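Side-chain contacts in aerobactin synthase IucA (Klebsiella pneumoniae subsp. pneumoniae, PDB 5JM8), which uses ATP to drive a ligation in aerobactin biosynthesis, probably the condensation of citrate with N6-acetyl-N6-hydroxylysine: residues S58-H63 / D504-L509; A397-V402 / M510-T515. All coordinates share one frame; numbering follows the deposited sequence.

Interaction 1. Residues S58-H63 / D504-L509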
loop_
_atom_site.group_PDB
_atom_site.type_symbol
_atom_site.label_atom_id
_atom_site.label_comp_id
_atom_site.label_asym_id
_atom_site.label_seq_id
_atom_site.Cartn_x
_atom_site.Cartn_y
_atom_site.Cartn_z
ATOM N N SER A 58 -32.186 7.497 29.278
ATOM C CA SER A 58 -31.900 6.130 28.870
ATOM C C SER A 58 -32.431 5.119 29.879
ATOM O O SER A 58 -32.171 5.245 31.078
ATOM C CB SER A 58 -30.395 5.935 28.702
ATOM O OG SER A 58 -30.063 4.560 28.641
ATOM N N PRO A 59 -33.174 4.105 29.402
ATOM C CA PRO A 59 -33.590 3.035 30.315
ATOM C C PRO A 59 -32.444 2.107 30.701
ATOM O O PRO A 59 -32.654 1.158 31.455
ATOM C CB PRO A 59 -34.650 2.279 29.513
ATOM C CG PRO A 59 -34.330 2.560 28.096
ATOM C CD PRO A 59 -33.772 3.946 28.064
ATOM N N THR A 60 -31.253 2.383 30.179
ATOM C CA THR A 60 -30.049 1.664 30.569
ATOM C C THR A 60 -29.056 2.632 31.206
ATOM O O THR A 60 -27.864 2.347 31.294
ATOM C CB THR A 60 -29.396 0.958 29.367
ATOM O OG1 THR A 60 -29.248 1.885 28.284
ATOM C CG2 THR A 60 -30.252 -0.212 28.913
ATOM N N GLN A 61 -29.571 3.777 31.648
ATOM C CA GLN A 61 -28.794 4.776 32.382
ATOM C C GLN A 61 -27.646 5.399 31.575
ATOM O O GLN A 61 -26.755 6.025 32.151
ATOM C CB GLN A 61 -28.236 4.168 33.671
ATOM C CG GLN A 61 -29.304 3.748 34.676
ATOM C CD GLN A 61 -29.739 2.298 34.533
ATOM O OE1 GLN A 61 -28.922 1.406 34.306
ATOM N NE2 GLN A 61 -31.035 2.058 34.687
ATOM N N HIS A 62 -27.662 5.230 30.256
ATOM C CA HIS A 62 -26.758 5.983 29.390
ATOM C C HIS A 62 -27.339 7.378 29.147
ATOM O O HIS A 62 -27.625 7.750 28.009
ATOM C CB HIS A 62 -26.533 5.269 28.051
ATOM C CG HIS A 62 -25.760 3.989 28.159
ATOM N ND1 HIS A 62 -26.362 2.773 28.406
ATOM C CD2 HIS A 62 -24.436 3.733 28.035
ATOM C CE1 HIS A 62 -25.441 1.826 28.438
ATOM N NE2 HIS A 62 -24.263 2.382 28.216
ATOM N N HIS A 63 -27.518 8.142 30.220
ATOM C CA HIS A 63 -28.145 9.458 30.132
ATOM C C HIS A 63 -27.215 10.509 29.541
ATOM O O HIS A 63 -25.992 10.382 29.607
ATOM C CB HIS A 63 -28.607 9.934 31.513
ATOM C CG HIS A 63 -29.514 8.975 32.214
ATOM N ND1 HIS A 63 -30.765 8.648 31.738
ATOM C CD2 HIS A 63 -29.356 8.278 33.363
ATOM C CE1 HIS A 63 -31.335 7.785 32.558
ATOM N NE2 HIS A 63 -30.501 7.545 33.555
ATOM N N ASP A 504 -33.388 4.520 16.580
ATOM C CA ASP A 504 -34.528 3.746 17.061
ATOM C C ASP A 504 -34.447 3.701 18.582
ATOM O O ASP A 504 -33.365 3.829 19.144
ATOM C CB ASP A 504 -34.536 2.330 16.474
ATOM C CG ASP A 504 -35.869 1.619 16.667
ATOM O OD1 ASP A 504 -36.845 2.266 17.104
ATOM O OD2 ASP A 504 -35.942 0.409 16.366
ATOM N N SER A 505 -35.583 3.530 19.250
ATOM C CA SER A 505 -35.609 3.512 20.712
ATOM C C SER A 505 -34.792 2.338 21.256
ATOM O O SER A 505 -34.664 1.313 20.592
ATOM C CB SER A 505 -37.052 3.435 21.218
ATOM O OG SER A 505 -37.720 2.309 20.681
ATOM N N GLU A 506 -34.226 2.496 22.451
ATOM C CA GLU A 506 -33.524 1.392 23.100
ATOM C C GLU A 506 -34.490 0.239 23.316
ATOM O O GLU A 506 -34.133 -0.925 23.139
ATOM C CB GLU A 506 -32.920 1.820 24.439
ATOM C CG GLU A 506 -31.903 2.941 24.333
ATOM C CD GLU A 506 -31.122 3.162 25.617
ATOM O OE1 GLU A 506 -30.810 2.169 26.309
ATOM O OE2 GLU A 506 -30.822 4.332 25.935
ATOM N N ALA A 507 -35.721 0.583 23.688
ATOM C CA ALA A 507 -36.766 -0.402 23.952
ATOM C C ALA A 507 -36.983 -1.310 22.747
ATOM O O ALA A 507 -37.059 -2.531 22.885
ATOM C CB ALA A 507 -38.066 0.296 24.330
ATOM N N ASN A 508 -37.076 -0.709 21.566
ATOM C CA ASN A 508 -37.271 -1.471 20.342
ATOM C C ASN A 508 -36.047 -2.309 19.999
ATOM O O ASN A 508 -36.170 -3.464 19.598
ATOM C CB ASN A 508 -37.600 -0.539 19.176
ATOM C CG ASN A 508 -38.999 0.041 19.265
ATOM O OD1 ASN A 508 -39.849 -0.454 20.008
ATOM N ND2 ASN A 508 -39.248 1.094 18.494
ATOM N N LEU A 509 -34.865 -1.728 20.157
ATOM C CA LEU A 509 -33.634 -2.423 19.808
ATOM C C LEU A 509 -33.374 -3.576 20.770
ATOM O O LEU A 509 -32.866 -4.620 20.371
ATOM C CB LEU A 509 -32.453 -1.451 19.802
ATOM C CG LEU A 509 -32.547 -0.333 18.757
ATOM C CD1 LEU A 509 -31.456 0.714 18.972
ATOM C CD2 LEU A 509 -32.487 -0.897 17.344
#
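Both oxygens of one buried carboxylate, that of Glu506, are taken up by hydroxyls from a single tight turn, Thr60 giving its proton to OE1 and Ser58 giving its proton to OE2. The first bond is notably short, with 2.5 Å between Thr60 OG1 and Glu506 OE1, and it arrives on the syn lone pair. Ser58 OG lies 2.8 Å from Glu506 OE2, also on the syn side but 15° out of the carboxylate plane. Tyr56 OH, just before the turn, makes a further hydrogen bond to OE2, so three hydroxyls grip the group and would be expected to stabilise its negative charge. The glutamate chain is extended beyond CG (chi2 -169°), which carries the carboxylate from the helix surface across to the turn. Residues 58-61 form a type I turn in the connection between strands 49-54 and 64-72 of the N-terminal antiparallel sheet, whereas Glu506 sits in the first turn of helix 506-521, directly after the N-cap Ser505. Within the turn, Thr60 N donates to Ser58 OG at 2.9 Å, an ST turn that positions this hydroxyl. The Thr60 hydroxyl is likewise set by a second shell: His62 ND1 donates to Thr60 OG1 over 3.0 Å, nearly in the plane of the imidazole, so that two hydrogen bonds in series link His62 to Thr60 and Thr60 to Glu506. The Pro59 ring runs obliquely against the glutamate side chain, its CD 3.7 Å from Glu506 OE2 and its CG touching Glu506 CB. On the helix side, Ser505 OG accepts from Asn508 N at 3.2 Å, capping the first turn. Thr60 also packs on Phe492 and Ala496 of helix 475-500.

Interaction 2. Residues A397-V402 / M510-T515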
loop_
_atom_site.group_PDB
_atom_site.type_symbol
_atom_site.label_atom_id
_atom_site.label_comp_id
_atom_site.label_asym_id
_atom_site.label_seq_id
_atom_site.Cartn_x
_atom_site.Cartn_y
_atom_site.Cartn_z
ATOM N N ALA A 397 -30.336 0.174 8.765
ATOM C CA ALA A 397 -28.917 -0.083 8.953
ATOM C C ALA A 397 -28.644 -0.403 10.419
ATOM O O ALA A 397 -27.828 -1.269 10.738
ATOM C CB ALA A 397 -28.095 1.111 8.495
ATOM N N ALA A 398 -29.348 0.288 11.307
ATOM C CA ALA A 398 -29.173 0.099 12.739
ATOM C C ALA A 398 -29.640 -1.287 13.162
ATOM O O ALA A 398 -28.970 -1.971 13.933
ATOM C CB ALA A 398 -29.925 1.167 13.506
ATOM N N HIS A 399 -30.800 -1.690 12.658
ATOM C CA HIS A 399 -31.331 -3.020 12.928
ATOM C C HIS A 399 -30.407 -4.102 12.379
ATOM O O HIS A 399 -30.110 -5.083 13.063
ATOM C CB HIS A 399 -32.723 -3.169 12.322
ATOM C CG HIS A 399 -33.764 -2.322 12.984
ATOM N ND1 HIS A 399 -34.998 -2.082 12.416
ATOM C CD2 HIS A 399 -33.763 -1.667 14.168
ATOM C CE1 HIS A 399 -35.708 -1.311 13.218
ATOM N NE2 HIS A 399 -34.982 -1.045 14.290
ATOM N N ALA A 400 -29.960 -3.915 11.141
ATOM C CA ALA A 400 -29.041 -4.848 10.502
ATOM C C ALA A 400 -27.747 -4.993 11.299
ATOM O O ALA A 400 -27.232 -6.099 11.460
ATOM C CB ALA A 400 -28.738 -4.393 9.089
ATOM N N TRP A 401 -27.224 -3.875 11.790
ATOM C CA TRP A 401 -25.988 -3.891 12.562
ATOM C C TRP A 401 -26.199 -4.627 13.886
ATOM O O TRP A 401 -25.367 -5.439 14.292
ATOM C CB TRP A 401 -25.488 -2.464 12.810
ATOM C CG TRP A 401 -24.037 -2.391 13.205
ATOM C CD1 TRP A 401 -22.986 -2.045 12.405
ATOM C CD2 TRP A 401 -23.482 -2.677 14.495
ATOM N NE1 TRP A 401 -21.812 -2.098 13.119
ATOM C CE2 TRP A 401 -22.090 -2.483 14.404
ATOM C CE3 TRP A 401 -24.028 -3.076 15.718
ATOM C CZ2 TRP A 401 -21.237 -2.677 15.488
ATOM C CZ3 TRP A 401 -23.180 -3.268 16.792
ATOM C CH2 TRP A 401 -21.801 -3.068 16.671
ATOM N N VAL A 402 -27.319 -4.349 14.549
ATOM C CA VAL A 402 -27.634 -4.987 15.827
ATOM C C VAL A 402 -27.899 -6.483 15.676
ATOM O O VAL A 402 -27.483 -7.279 16.519
ATOM C CB VAL A 402 -28.861 -4.330 16.496
ATOM C CG1 VAL A 402 -29.338 -5.157 17.691
ATOM C CG2 VAL A 402 -28.527 -2.913 16.935
ATOM N N MET A 510 -33.733 -3.387 22.037
ATOM C CA MET A 510 -33.591 -4.448 23.029
ATOM C C MET A 510 -34.601 -5.569 22.774
ATOM O O MET A 510 -34.414 -6.696 23.237
ATOM C CB MET A 510 -33.759 -3.894 24.446
ATOM C CG MET A 510 -32.570 -3.073 24.934
ATOM S SD MET A 510 -32.633 -2.639 26.687
ATOM C CE MET A 510 -33.893 -1.368 26.697
ATOM N N ALA A 511 -35.663 -5.262 22.035
ATOM C CA ALA A 511 -36.648 -6.274 21.673
ATOM C C ALA A 511 -36.072 -7.206 20.613
ATOM O O ALA A 511 -36.333 -8.410 20.632
ATOM C CB ALA A 511 -37.936 -5.625 21.176
ATOM N N ARG A 512 -35.285 -6.645 19.696
ATOM C CA ARG A 512 -34.609 -7.437 18.669
ATOM C C ARG A 512 -33.644 -8.429 19.291
ATOM O O ARG A 512 -33.607 -9.597 18.913
ATOM C CB ARG A 512 -33.846 -6.541 17.695
ATOM C CG ARG A 512 -34.725 -5.792 16.724
ATOM C CD ARG A 512 -33.927 -5.256 15.549
ATOM N NE ARG A 512 -34.807 -4.773 14.487
ATOM C CZ ARG A 512 -35.175 -5.485 13.423
ATOM N NH1 ARG A 512 -34.733 -6.724 13.248
ATOM N NH2 ARG A 512 -35.984 -4.948 12.521
ATOM N N VAL A 513 -32.855 -7.945 20.240
ATOM C CA VAL A 513 -31.882 -8.781 20.923
ATOM C C VAL A 513 -32.579 -9.943 21.624
ATOM O O VAL A 513 -32.119 -11.082 21.555
ATOM C CB VAL A 513 -31.071 -7.967 21.949
ATOM C CG1 VAL A 513 -30.084 -8.861 22.679
ATOM C CG2 VAL A 513 -30.345 -6.821 21.259
ATOM N N ARG A 514 -33.688 -9.645 22.295
ATOM C CA ARG A 514 -34.445 -10.658 23.022
ATOM C C ARG A 514 -34.899 -11.771 22.087
ATOM O O ARG A 514 -34.751 -12.954 22.401
ATOM C CB ARG A 514 -35.656 -10.031 23.711
ATOM C CG ARG A 514 -36.488 -11.016 24.526
ATOM C CD ARG A 514 -37.709 -10.340 25.124
ATOM N NE ARG A 514 -38.519 -9.682 24.102
ATOM C CZ ARG A 514 -39.460 -8.777 24.357
ATOM N NH1 ARG A 514 -39.722 -8.414 25.606
ATOM N NH2 ARG A 514 -40.138 -8.235 23.356
ATOM N N THR A 515 -35.458 -11.380 20.942
ATOM C CA THR A 515 -35.910 -12.331 19.928
ATOM C C THR A 515 -34.804 -13.303 19.546
ATOM O O THR A 515 -35.009 -14.513 19.519
ATOM C CB THR A 515 -36.390 -11.611 18.647
ATOM O OG1 THR A 515 -37.458 -10.711 18.968
ATOM C CG2 THR A 515 -36.877 -12.617 17.608
#
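His399 and Arg512 both turn CG away from their own carbonyl carbon (chi1 -68° and -74°), and the arginine then runs extended from CG to NE, laying its end over the imidazole. The two side chains cross at about a right angle. Arg512 NE stands over one face of the ring toward its rim, 3.1 Å from His399 CG, while His399 CB in turn lies over one face of the guanidinium. The planes are 37° apart, so the groups overlap without stacking flat, and the fit is close: Arg512 NH2 comes to 3.0 Å from His399 ND1. Each polar end also has an acidic partner beyond the pair. Asp504 accepts a hydrogen bond from His399 NE2, and Arg512 NH1 forms a salt bridge with Asp403, one turn along from His399. Deeper in the interface the contact turns apolar, Val402 CG1 meeting Val513 CG2 at 4.1 Å, with Val402 also resting on Leu498 of helix 475-500. A buried valine pair beside a partly exposed, charge-flanked one thus joins helices 394-420 and 506-521, an example of helix-helix packing in the C-terminal FhuF-like region of this synthetase.

How the interactions relate
Helix 506-521 serves both interactions, its first turn in interaction 1 and the next turns in interaction 2, with centres about 12 Å apart. Their segments alternate along the chain: 58-63, 397-402, 504-509, 510-515. Direct contacts also join the two sites. Leu509 CD2 packs 3.5 Å from His399 CD2, and Met510, pointing away from helix 394-420, brings its SD to 4.1 Å from Thr60 CG2. One helix is thereby tied at its start to the N-terminal sheet's connecting loop and farther on to a neighbouring helix of the C-terminal region, linking parts of the synthetase that are remote in sequence.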